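Imelysin (PDB 3OYV) probably binds metal at the bacterial cell surface and takes part in iron uptake, as other imelysin-like proteins are thought to do. Local coordinates at residues A[28-33]-A[332-337]; A[59-64]-A[229-234]; A[121-126]-A[174-179]. All blocks are in the same frame, centred on the assembly; numbering follows the deposited sequence. Where two conformers were deposited one is given.

Contact 1. Residues A[28-33]-A[332-337]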
loop_
_atom_site.group_PDB
_atom_site.type_symbol
_atom_site.label_atom_id
_atom_site.label_comp_id
_atom_site.label_asym_id
_atom_site.label_seq_id
_atom_site.Cartn_x
_atom_site.Cartn_y
_atom_site.Cartn_z
HETATM N N MSE A 28 -10.393 15.704 -8.780
HETATM C CA MSE A 28 -10.621 14.265 -8.519
HETATM C C MSE A 28 -10.282 13.464 -9.761
HETATM O O MSE A 28 -9.613 12.437 -9.670
HETATM C CB MSE A 28 -12.054 13.946 -8.112
HETATM C CG MSE A 28 -12.385 14.155 -6.680
HETATM SE SE MSE A 28 -14.036 13.308 -6.221
HETATM C CE MSE A 28 -15.175 14.227 -7.479
ATOM N N ARG A 29 -10.806 13.912 -10.905
ATOM C CA ARG A 29 -10.505 13.232 -12.158
ATOM C C ARG A 29 -8.998 13.177 -12.415
ATOM O O ARG A 29 -8.464 12.151 -12.821
ATOM C CB ARG A 29 -11.218 13.873 -13.369
ATOM C CG ARG A 29 -10.878 13.279 -14.676
ATOM C CD ARG A 29 -11.759 13.834 -15.747
ATOM N NE ARG A 29 -11.222 13.411 -17.039
ATOM C CZ ARG A 29 -11.781 13.647 -18.222
ATOM N NH1 ARG A 29 -12.868 14.363 -18.302
ATOM N NH2 ARG A 29 -11.206 13.198 -19.336
ATOM N N ASN A 30 -8.324 14.304 -12.207
ATOM C CA ASN A 30 -6.896 14.359 -12.430
ATOM C C ASN A 30 -6.152 13.333 -11.563
ATOM O O ASN A 30 -5.302 12.588 -12.044
ATOM C CB ASN A 30 -6.357 15.760 -12.144
ATOM C CG ASN A 30 -4.953 15.951 -12.711
ATOM O OD1 ASN A 30 -4.770 15.971 -13.924
ATOM N ND2 ASN A 30 -3.941 16.031 -11.829
ATOM N N VAL A 31 -6.487 13.310 -10.275
ATOM C CA VAL A 31 -5.789 12.412 -9.352
ATOM C C VAL A 31 -6.097 10.939 -9.672
ATOM O O VAL A 31 -5.195 10.090 -9.656
ATOM C CB VAL A 31 -6.126 12.784 -7.911
ATOM C CG1 VAL A 31 -5.550 11.766 -6.912
ATOM C CG2 VAL A 31 -5.626 14.204 -7.572
ATOM N N ALA A 32 -7.344 10.644 -10.036
ATOM C CA ALA A 32 -7.735 9.274 -10.383
ATOM C C ALA A 32 -7.074 8.850 -11.694
ATOM O O ALA A 32 -6.694 7.687 -11.849
ATOM C CB ALA A 32 -9.246 9.141 -10.500
ATOM N N ALA A 33 -6.929 9.786 -12.667
ATOM C CA ALA A 33 -6.255 9.505 -13.937
ATOM C C ALA A 33 -4.800 9.143 -13.695
ATOM O O ALA A 33 -4.265 8.215 -14.293
ATOM C CB ALA A 33 -6.388 10.702 -14.861
ATOM N N GLU A 332 -6.105 10.520 -19.983
ATOM C CA GLU A 332 -4.857 10.952 -19.354
ATOM C C GLU A 332 -5.094 12.119 -18.393
ATOM O O GLU A 332 -6.034 12.888 -18.541
ATOM C CB GLU A 332 -3.824 11.337 -20.417
ATOM C CG GLU A 332 -3.462 10.163 -21.332
ATOM C CD GLU A 332 -2.180 10.381 -22.128
ATOM O OE1 GLU A 332 -1.712 11.533 -22.234
ATOM O OE2 GLU A 332 -1.641 9.386 -22.655
ATOM N N ALA A 333 -4.223 12.266 -17.409
ATOM C CA ALA A 333 -4.285 13.374 -16.491
ATOM C C ALA A 333 -4.028 14.687 -17.226
ATOM O O ALA A 333 -3.303 14.719 -18.211
ATOM C CB ALA A 333 -3.253 13.206 -15.397
ATOM N N ALA A 334 -4.617 15.761 -16.724
ATOM C CA ALA A 334 -4.341 17.129 -17.185
ATOM C C ALA A 334 -2.979 17.633 -16.709
ATOM O O ALA A 334 -2.302 18.373 -17.423
ATOM C CB ALA A 334 -5.439 18.092 -16.696
ATOM N N VAL A 335 -2.603 17.262 -15.484
ATOM C CA VAL A 335 -1.407 17.782 -14.837
ATOM C C VAL A 335 -0.702 16.656 -14.080
ATOM O O VAL A 335 -1.316 15.949 -13.265
ATOM C CB VAL A 335 -1.751 18.891 -13.829
ATOM C CG1 VAL A 335 -0.492 19.358 -13.078
ATOM C CG2 VAL A 335 -2.435 20.105 -14.520
ATOM N N GLU A 336 0.605 16.542 -14.315
ATOM C CA GLU A 336 1.474 15.619 -13.604
ATOM C C GLU A 336 1.764 16.219 -12.220
ATOM O O GLU A 336 2.849 16.792 -12.005
ATOM C CB GLU A 336 2.743 15.358 -14.422
ATOM C CG GLU A 336 3.537 14.177 -13.985
ATOM C CD GLU A 336 2.825 12.849 -14.244
ATOM O OE1 GLU A 336 2.199 12.685 -15.332
ATOM O OE2 GLU A 336 2.932 11.962 -13.350
ATOM N N SER A 337 0.820 16.067 -11.297
ATOM C CA SER A 337 0.846 16.750 -10.050
ATOM C C SER A 337 2.014 16.324 -9.152
ATOM O O SER A 337 2.561 15.224 -9.277
ATOM C CB SER A 337 -0.457 16.470 -9.330
ATOM O OG SER A 337 -1.615 16.911 -10.061
HETATM O O HOH W 1 -8.716 12.177 -17.527
#
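At chi1 -165° the amide of Asn30 points away from its own N, and chi2 68° turns it to the loop, so that the side chain leaves the flank of helix 21-47 and lays both ends of its carboxamide against the backbone of Val335. Val335 N donates to Asn30 OD1 at 3.0 Å, tilted somewhat out of the carbonyl plane, while Asn30 ND2 returns a bond of 3.0 Å to Val335 O. That second bond is nearly straight (163°), lies almost in the plane of the amide and lands on a lone pair of the acceptor. Asparagine suits the place because its amide carries an acceptor and a donor side by side, and can therefore answer the N-H and C=O of one residue in a strand-like conformation. A weak, bent bond from Ala334 N also reaches OD1 of Asn30, at 2.8 Å.

Small residues let the loop lie close: Ala33 CB and Ala333 CB meet at 4.0 Å, and Ala333 CB sits 3.5 Å from Asn30 OD1. One helical turn from Ala33, the extended side chain of Arg29 uses NE to donate to a water at 2.8 Å, which in turn donates to Glu332 O; Arg29 also makes a cation-pi contact with Trp326. With an alanine in place of Asn30 the carboxamide is gone, and Val335 N and O are likely to lose these partners, leaving the loop freer to shift off the helix.

Here residues from near the two chain ends, a helix and an irregular loop, are joined mainly by side-chain amide to backbone bonding: two oppositely directed bonds fix the rotation of the Asn30 amide, so a loop without regular secondary structure is held by directional polar contacts more than by apolar burial.

Contact 2. Residues A[59-64]-A[229-234]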
loop_
_atom_site.group_PDB
_atom_site.type_symbol
_atom_site.label_atom_id
_atom_site.label_comp_id
_atom_site.label_asym_id
_atom_site.label_seq_id
_atom_site.Cartn_x
_atom_site.Cartn_y
_atom_site.Cartn_z
ATOM N N LEU A 59 12.616 -11.249 -15.519
ATOM C CA LEU A 59 13.923 -10.869 -14.992
ATOM C C LEU A 59 14.159 -11.457 -13.586
ATOM O O LEU A 59 15.191 -12.085 -13.320
ATOM C CB LEU A 59 14.025 -9.328 -14.989
ATOM C CG LEU A 59 15.301 -8.678 -14.482
ATOM C CD1 LEU A 59 15.358 -7.243 -15.005
ATOM C CD2 LEU A 59 15.416 -8.680 -12.990
ATOM N N PHE A 60 13.194 -11.263 -12.702
ATOM C CA PHE A 60 13.334 -11.706 -11.335
ATOM C C PHE A 60 13.366 -13.228 -11.245
ATOM O O PHE A 60 14.158 -13.776 -10.481
ATOM C CB PHE A 60 12.221 -11.120 -10.484
ATOM C CG PHE A 60 12.523 -11.087 -8.998
ATOM C CD1 PHE A 60 13.496 -10.235 -8.478
ATOM C CD2 PHE A 60 11.835 -11.907 -8.127
ATOM C CE1 PHE A 60 13.745 -10.200 -7.098
ATOM C CE2 PHE A 60 12.088 -11.875 -6.788
ATOM C CZ PHE A 60 13.025 -11.027 -6.255
ATOM N N LYS A 61 12.502 -13.911 -11.991
ATOM C CA LYS A 61 12.513 -15.371 -11.983
ATOM C C LYS A 61 13.774 -15.981 -12.579
ATOM O O LYS A 61 14.166 -17.090 -12.200
ATOM C CB LYS A 61 11.291 -15.950 -12.717
ATOM C CG LYS A 61 10.019 -15.618 -11.986
ATOM C CD LYS A 61 8.768 -16.219 -12.642
ATOM C CE LYS A 61 8.410 -15.490 -13.939
ATOM N NZ LYS A 61 7.263 -16.132 -14.638
ATOM N N ALA A 62 14.378 -15.298 -13.540
ATOM C CA ALA A 62 15.598 -15.807 -14.171
ATOM C C ALA A 62 16.827 -15.582 -13.302
ATOM O O ALA A 62 17.739 -16.407 -13.288
ATOM C CB ALA A 62 15.823 -15.146 -15.547
ATOM N N HIS A 63 16.858 -14.441 -12.624
ATOM C CA HIS A 63 17.931 -14.017 -11.748
ATOM C C HIS A 63 19.315 -14.410 -12.262
ATOM O O HIS A 63 20.057 -15.150 -11.613
ATOM C CB HIS A 63 17.678 -14.452 -10.300
ATOM C CG HIS A 63 17.314 -15.899 -10.129
ATOM N ND1 HIS A 63 18.231 -16.923 -10.263
ATOM C CD2 HIS A 63 16.130 -16.488 -9.818
ATOM C CE1 HIS A 63 17.622 -18.077 -10.047
ATOM N NE2 HIS A 63 16.345 -17.845 -9.794
ATOM N N SER A 64 19.662 -13.878 -13.432
ATOM C CA SER A 64 20.863 -14.320 -14.135
ATOM C C SER A 64 21.988 -13.301 -14.160
ATOM O O SER A 64 23.000 -13.516 -14.838
ATOM C CB SER A 64 20.481 -14.667 -15.559
ATOM O OG SER A 64 19.953 -13.527 -16.206
ATOM N N VAL A 229 10.377 -21.393 -5.296
ATOM C CA VAL A 229 9.832 -20.421 -4.349
ATOM C C VAL A 229 9.727 -19.043 -5.071
ATOM O O VAL A 229 8.697 -18.364 -4.981
ATOM C CB VAL A 229 10.693 -20.326 -3.081
ATOM C CG1 VAL A 229 10.224 -19.144 -2.213
ATOM C CG2 VAL A 229 10.670 -21.662 -2.304
ATOM N N VAL A 230 10.791 -18.641 -5.763
ATOM C CA VAL A 230 10.811 -17.356 -6.482
ATOM C C VAL A 230 9.732 -17.331 -7.576
ATOM O O VAL A 230 8.982 -16.364 -7.716
ATOM C CB VAL A 230 12.181 -17.006 -7.015
ATOM C CG1 VAL A 230 12.128 -15.720 -7.838
ATOM C CG2 VAL A 230 13.208 -16.893 -5.855
ATOM N N THR A 231 9.630 -18.407 -8.327
ATOM C CA THR A 231 8.703 -18.475 -9.440
ATOM C C THR A 231 7.281 -18.366 -8.937
ATOM O O THR A 231 6.463 -17.601 -9.482
ATOM C CB THR A 231 8.974 -19.746 -10.258
ATOM O OG1 THR A 231 10.238 -19.606 -10.855
ATOM C CG2 THR A 231 7.874 -20.001 -11.307
ATOM N N GLN A 232 6.962 -19.133 -7.896
ATOM C CA GLN A 232 5.621 -19.091 -7.298
ATOM C C GLN A 232 5.279 -17.717 -6.732
ATOM O O GLN A 232 4.152 -17.219 -6.867
ATOM C CB GLN A 232 5.424 -20.178 -6.237
ATOM C CG GLN A 232 4.130 -20.191 -5.480
ATOM C CD GLN A 232 2.925 -20.532 -6.298
ATOM O OE1 GLN A 232 3.012 -21.012 -7.432
ATOM N NE2 GLN A 232 1.776 -20.326 -5.707
ATOM N N TYR A 233 6.253 -17.114 -6.050
ATOM C CA TYR A 233 6.054 -15.789 -5.469
ATOM C C TYR A 233 5.696 -14.760 -6.536
ATOM O O TYR A 233 4.762 -13.980 -6.405
ATOM C CB TYR A 233 7.320 -15.401 -4.733
ATOM C CG TYR A 233 7.471 -13.983 -4.237
ATOM C CD1 TYR A 233 7.015 -13.582 -2.994
ATOM C CD2 TYR A 233 8.156 -13.062 -5.015
ATOM C CE1 TYR A 233 7.207 -12.274 -2.541
ATOM C CE2 TYR A 233 8.404 -11.771 -4.571
ATOM C CZ TYR A 233 7.937 -11.401 -3.321
ATOM O OH TYR A 233 8.212 -10.131 -2.856
ATOM N N VAL A 234 6.439 -14.782 -7.620
ATOM C CA VAL A 234 6.196 -13.820 -8.705
ATOM C C VAL A 234 4.861 -14.117 -9.384
ATOM O O VAL A 234 4.033 -13.210 -9.589
ATOM C CB VAL A 234 7.339 -13.843 -9.726
ATOM C CG1 VAL A 234 6.986 -13.063 -11.006
ATOM C CG2 VAL A 234 8.659 -13.304 -9.093
#
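Phe60 projects from the short helix 56-62 toward helix 223-261 and meets Val230 and Val234, two valines one turn apart on the facing helix. Val234 CG2 lies at the ring edge, 3.6 Å from Phe60 CD2, and the same CD2 also meets Val230 CG1 at 3.8 Å, so one corner of the flat ring fits between these two methyls. The Phe60 and Val230 side chains cross at about a right angle. Beyond them Phe60 CE2 approaches Tyr233 CE2 at 4.3 Å, a looser touch between two aromatic residues. Valine suits these positions: it is short enough to let the helices approach, to 5.5 Å between Lys61 CA and Thr231 CA.

Val234 uses both its methyls. CG2 meets Phe60 CD2 and Lys61 CG, while CG1 meets Lys61 CD and CE; Lys61 CG also comes within 3.9 Å of Val234 CB. Lys61 CD lies 3.9 Å from Thr231 CA, and the bend at chi3 (-73°) turns CE and NZ off toward Asp235. Lysine fits this margin because its methylenes pack while its ammonium reaches Asp235, further along the same helix 223-261, in a salt bridge.

The contact seats helix 56-62 on the long helix 223-261. Helix 71-102 adjoins, with Cys74 against both Phe60 and Val230, and Tyr68 and Phe290 bring further rings to Phe60 within this largely helical fold.

Contact 3. Residues A[121-126]-A[174-179]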
loop_
_atom_site.group_PDB
_atom_site.type_symbol
_atom_site.label_atom_id
_atom_site.label_comp_id
_atom_site.label_asym_id
_atom_site.label_seq_id
_atom_site.Cartn_x
_atom_site.Cartn_y
_atom_site.Cartn_z
ATOM N N SER A 121 -7.200 3.229 8.897
ATOM C CA SER A 121 -5.801 2.931 9.260
ATOM C C SER A 121 -5.614 1.494 9.756
ATOM O O SER A 121 -4.681 0.832 9.347
ATOM C CB SER A 121 -5.232 3.934 10.298
ATOM O OG SER A 121 -5.883 3.874 11.534
ATOM N N ARG A 122 -6.470 1.032 10.671
ATOM C CA ARG A 122 -6.327 -0.338 11.160
ATOM C C ARG A 122 -6.305 -1.345 10.008
ATOM O O ARG A 122 -5.462 -2.215 9.950
ATOM C CB ARG A 122 -7.450 -0.700 12.136
ATOM C CG ARG A 122 -7.292 -0.066 13.511
ATOM C CD ARG A 122 -8.578 -0.073 14.329
ATOM N NE ARG A 122 -9.082 -1.438 14.534
ATOM C CZ ARG A 122 -10.006 -2.046 13.800
ATOM N NH1 ARG A 122 -10.631 -1.434 12.811
ATOM N NH2 ARG A 122 -10.328 -3.323 14.067
ATOM N N ASP A 123 -7.286 -1.228 9.119
ATOM C CA ASP A 123 -7.418 -2.187 8.046
ATOM C C ASP A 123 -6.269 -2.073 7.044
ATOM O O ASP A 123 -5.772 -3.074 6.552
ATOM C CB ASP A 123 -8.787 -2.043 7.373
ATOM C CG ASP A 123 -9.940 -2.564 8.216
ATOM O OD1 ASP A 123 -9.692 -3.327 9.170
ATOM O OD2 ASP A 123 -11.095 -2.201 7.877
ATOM N N ASP A 124 -5.839 -0.839 6.760
ATOM C CA ASP A 124 -4.690 -0.566 5.918
ATOM C C ASP A 124 -3.467 -1.306 6.462
ATOM O O ASP A 124 -2.830 -2.106 5.771
ATOM C CB ASP A 124 -4.526 0.959 5.923
ATOM C CG ASP A 124 -3.287 1.475 5.221
ATOM O OD1 ASP A 124 -2.442 0.729 4.696
ATOM O OD2 ASP A 124 -3.156 2.735 5.178
ATOM N N TYR A 125 -3.147 -1.047 7.725
ATOM C CA TYR A 125 -1.898 -1.562 8.283
ATOM C C TYR A 125 -1.963 -3.082 8.425
ATOM O O TYR A 125 -0.949 -3.766 8.258
ATOM C CB TYR A 125 -1.535 -0.910 9.623
ATOM C CG TYR A 125 -1.588 0.614 9.683
ATOM C CD1 TYR A 125 -1.584 1.419 8.531
ATOM C CD2 TYR A 125 -1.666 1.241 10.920
ATOM C CE1 TYR A 125 -1.705 2.800 8.625
ATOM C CE2 TYR A 125 -1.774 2.606 11.017
ATOM C CZ TYR A 125 -1.786 3.393 9.874
ATOM O OH TYR A 125 -1.950 4.765 10.037
ATOM N N THR A 126 -3.154 -3.597 8.727
ATOM C CA THR A 126 -3.372 -5.038 8.793
ATOM C C THR A 126 -3.135 -5.671 7.418
ATOM O O THR A 126 -2.462 -6.706 7.306
ATOM C CB THR A 126 -4.773 -5.372 9.311
ATOM O OG1 THR A 126 -4.962 -4.778 10.586
ATOM C CG2 THR A 126 -4.998 -6.870 9.451
ATOM N N ALA A 174 -2.947 -7.906 16.547
ATOM C CA ALA A 174 -2.691 -6.760 17.445
ATOM C C ALA A 174 -3.166 -5.436 16.819
ATOM O O ALA A 174 -3.769 -4.600 17.496
ATOM C CB ALA A 174 -1.232 -6.663 17.796
ATOM N N ILE A 175 -2.961 -5.270 15.514
ATOM C CA ILE A 175 -3.434 -4.039 14.853
ATOM C C ILE A 175 -4.959 -4.015 14.870
ATOM O O ILE A 175 -5.578 -2.990 15.175
ATOM C CB ILE A 175 -2.874 -3.937 13.446
ATOM C CG1 ILE A 175 -1.345 -3.775 13.474
ATOM C CG2 ILE A 175 -3.551 -2.740 12.704
ATOM C CD1 ILE A 175 -0.660 -4.096 12.139
ATOM N N GLN A 176 -5.596 -5.143 14.562
ATOM C CA GLN A 176 -7.054 -5.200 14.602
ATOM C C GLN A 176 -7.643 -4.958 15.987
ATOM O O GLN A 176 -8.754 -4.462 16.097
ATOM C CB GLN A 176 -7.563 -6.541 14.044
ATOM C CG GLN A 176 -7.374 -6.645 12.531
ATOM C CD GLN A 176 -8.356 -5.786 11.794
ATOM O OE1 GLN A 176 -9.572 -5.928 11.957
ATOM N NE2 GLN A 176 -7.850 -4.827 11.023
ATOM N N ASP A 177 -6.879 -5.316 17.008
ATOM C CA ASP A 177 -7.333 -5.104 18.372
ATOM C C ASP A 177 -7.391 -3.642 18.781
ATOM O O ASP A 177 -8.151 -3.309 19.735
ATOM C CB ASP A 177 -6.483 -5.892 19.375
ATOM C CG ASP A 177 -6.907 -7.347 19.470
ATOM O OD1 ASP A 177 -8.027 -7.666 19.047
ATOM O OD2 ASP A 177 -6.116 -8.162 19.980
ATOM N N ILE A 178 -6.634 -2.779 18.085
ATOM C CA ILE A 178 -6.696 -1.354 18.403
ATOM C C ILE A 178 -8.150 -0.949 18.266
ATOM O O ILE A 178 -8.808 -1.291 17.280
ATOM C CB ILE A 178 -5.825 -0.512 17.453
ATOM C CG1 ILE A 178 -4.338 -0.860 17.572
ATOM C CG2 ILE A 178 -6.078 1.003 17.710
ATOM C CD1 ILE A 178 -3.411 -0.227 16.507
ATOM N N PRO A 179 -8.712 -0.221 19.260
ATOM C CA PRO A 179 -10.105 0.168 19.083
ATOM C C PRO A 179 -10.294 1.068 17.844
ATOM O O PRO A 179 -9.478 1.951 17.573
ATOM C CB PRO A 179 -10.451 0.919 20.401
ATOM C CG PRO A 179 -9.465 0.413 21.379
ATOM C CD PRO A 179 -8.199 0.124 20.601
HETATM O O HOH W 2 -11.615 -3.690 11.130
#
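Gln176 NE2 is the hub across this contact, donating to Thr126 OG1 at 2.9 Å and to Asp123 OD1 at 3.0 Å. Both acceptors lie close to the amide plane, and both bonds are nearly straight, so they use the two hydrogens of one NH2 and fix the rotation of the carboxamide. In the helical imelysin fold they tie the first turns of helix 121-137 to the end of helix 158-177. The glutamine chain, bent at chi2 (-74°), folds back to reach across; its length suits a residue whose CB points away from its partners. Thr126 OG1 is also a donor, giving its proton to Arg122 O, which takes the backbone N-H of Thr126 from the opposite face of its plane.

Arg122 reaches the same chain end. Bent at chi3 (59°), it carries its guanidinium to the chain leaving helix 158-177, where NH2 donates to Gln176 O at 2.8 Å, in the guanidinium plane, and NE makes weaker, bent bonds to Gln176 O and Ile178 O. Arginine fits a helix end, where carbonyls lack the next turn's N-H groups; NH1 has another partner in Gln180. A water accepts from Arg122 NH1 and donates to Asp123 OD1 and Gln176 OE1, closing a small polar network.

Beside these polar groups Ile175 fills the gap between the helices and packs on Val89 of helix 71-102. Its CD1 lies by Tyr125 O, while CG2 of Ile175 sits 3.3 Å from Thr126 OG1 and 3.4 Å from Arg122 O.

Overall arrangement
The three contacts are nested along the chain: contact 3 lies within the loop closed by contact 2, which lies within that of contact 1. None touches another, and their centres stand 31 to 34 Å apart. Contact 2 is buried and apolar, joining two helices through rings and valines. Contact 1, partly buried and across the chain's centre from contact 3, sets a largely exposed loop on a helix through an amide and backbone bonds. Contact 3 is partly buried and mixed, with an isoleucine next to a polar network. Helix 223-261 links contacts 1 and 2, carrying segment 229-234 and touching Met28 and Arg29, while helix 71-102 backs both 2 and 3.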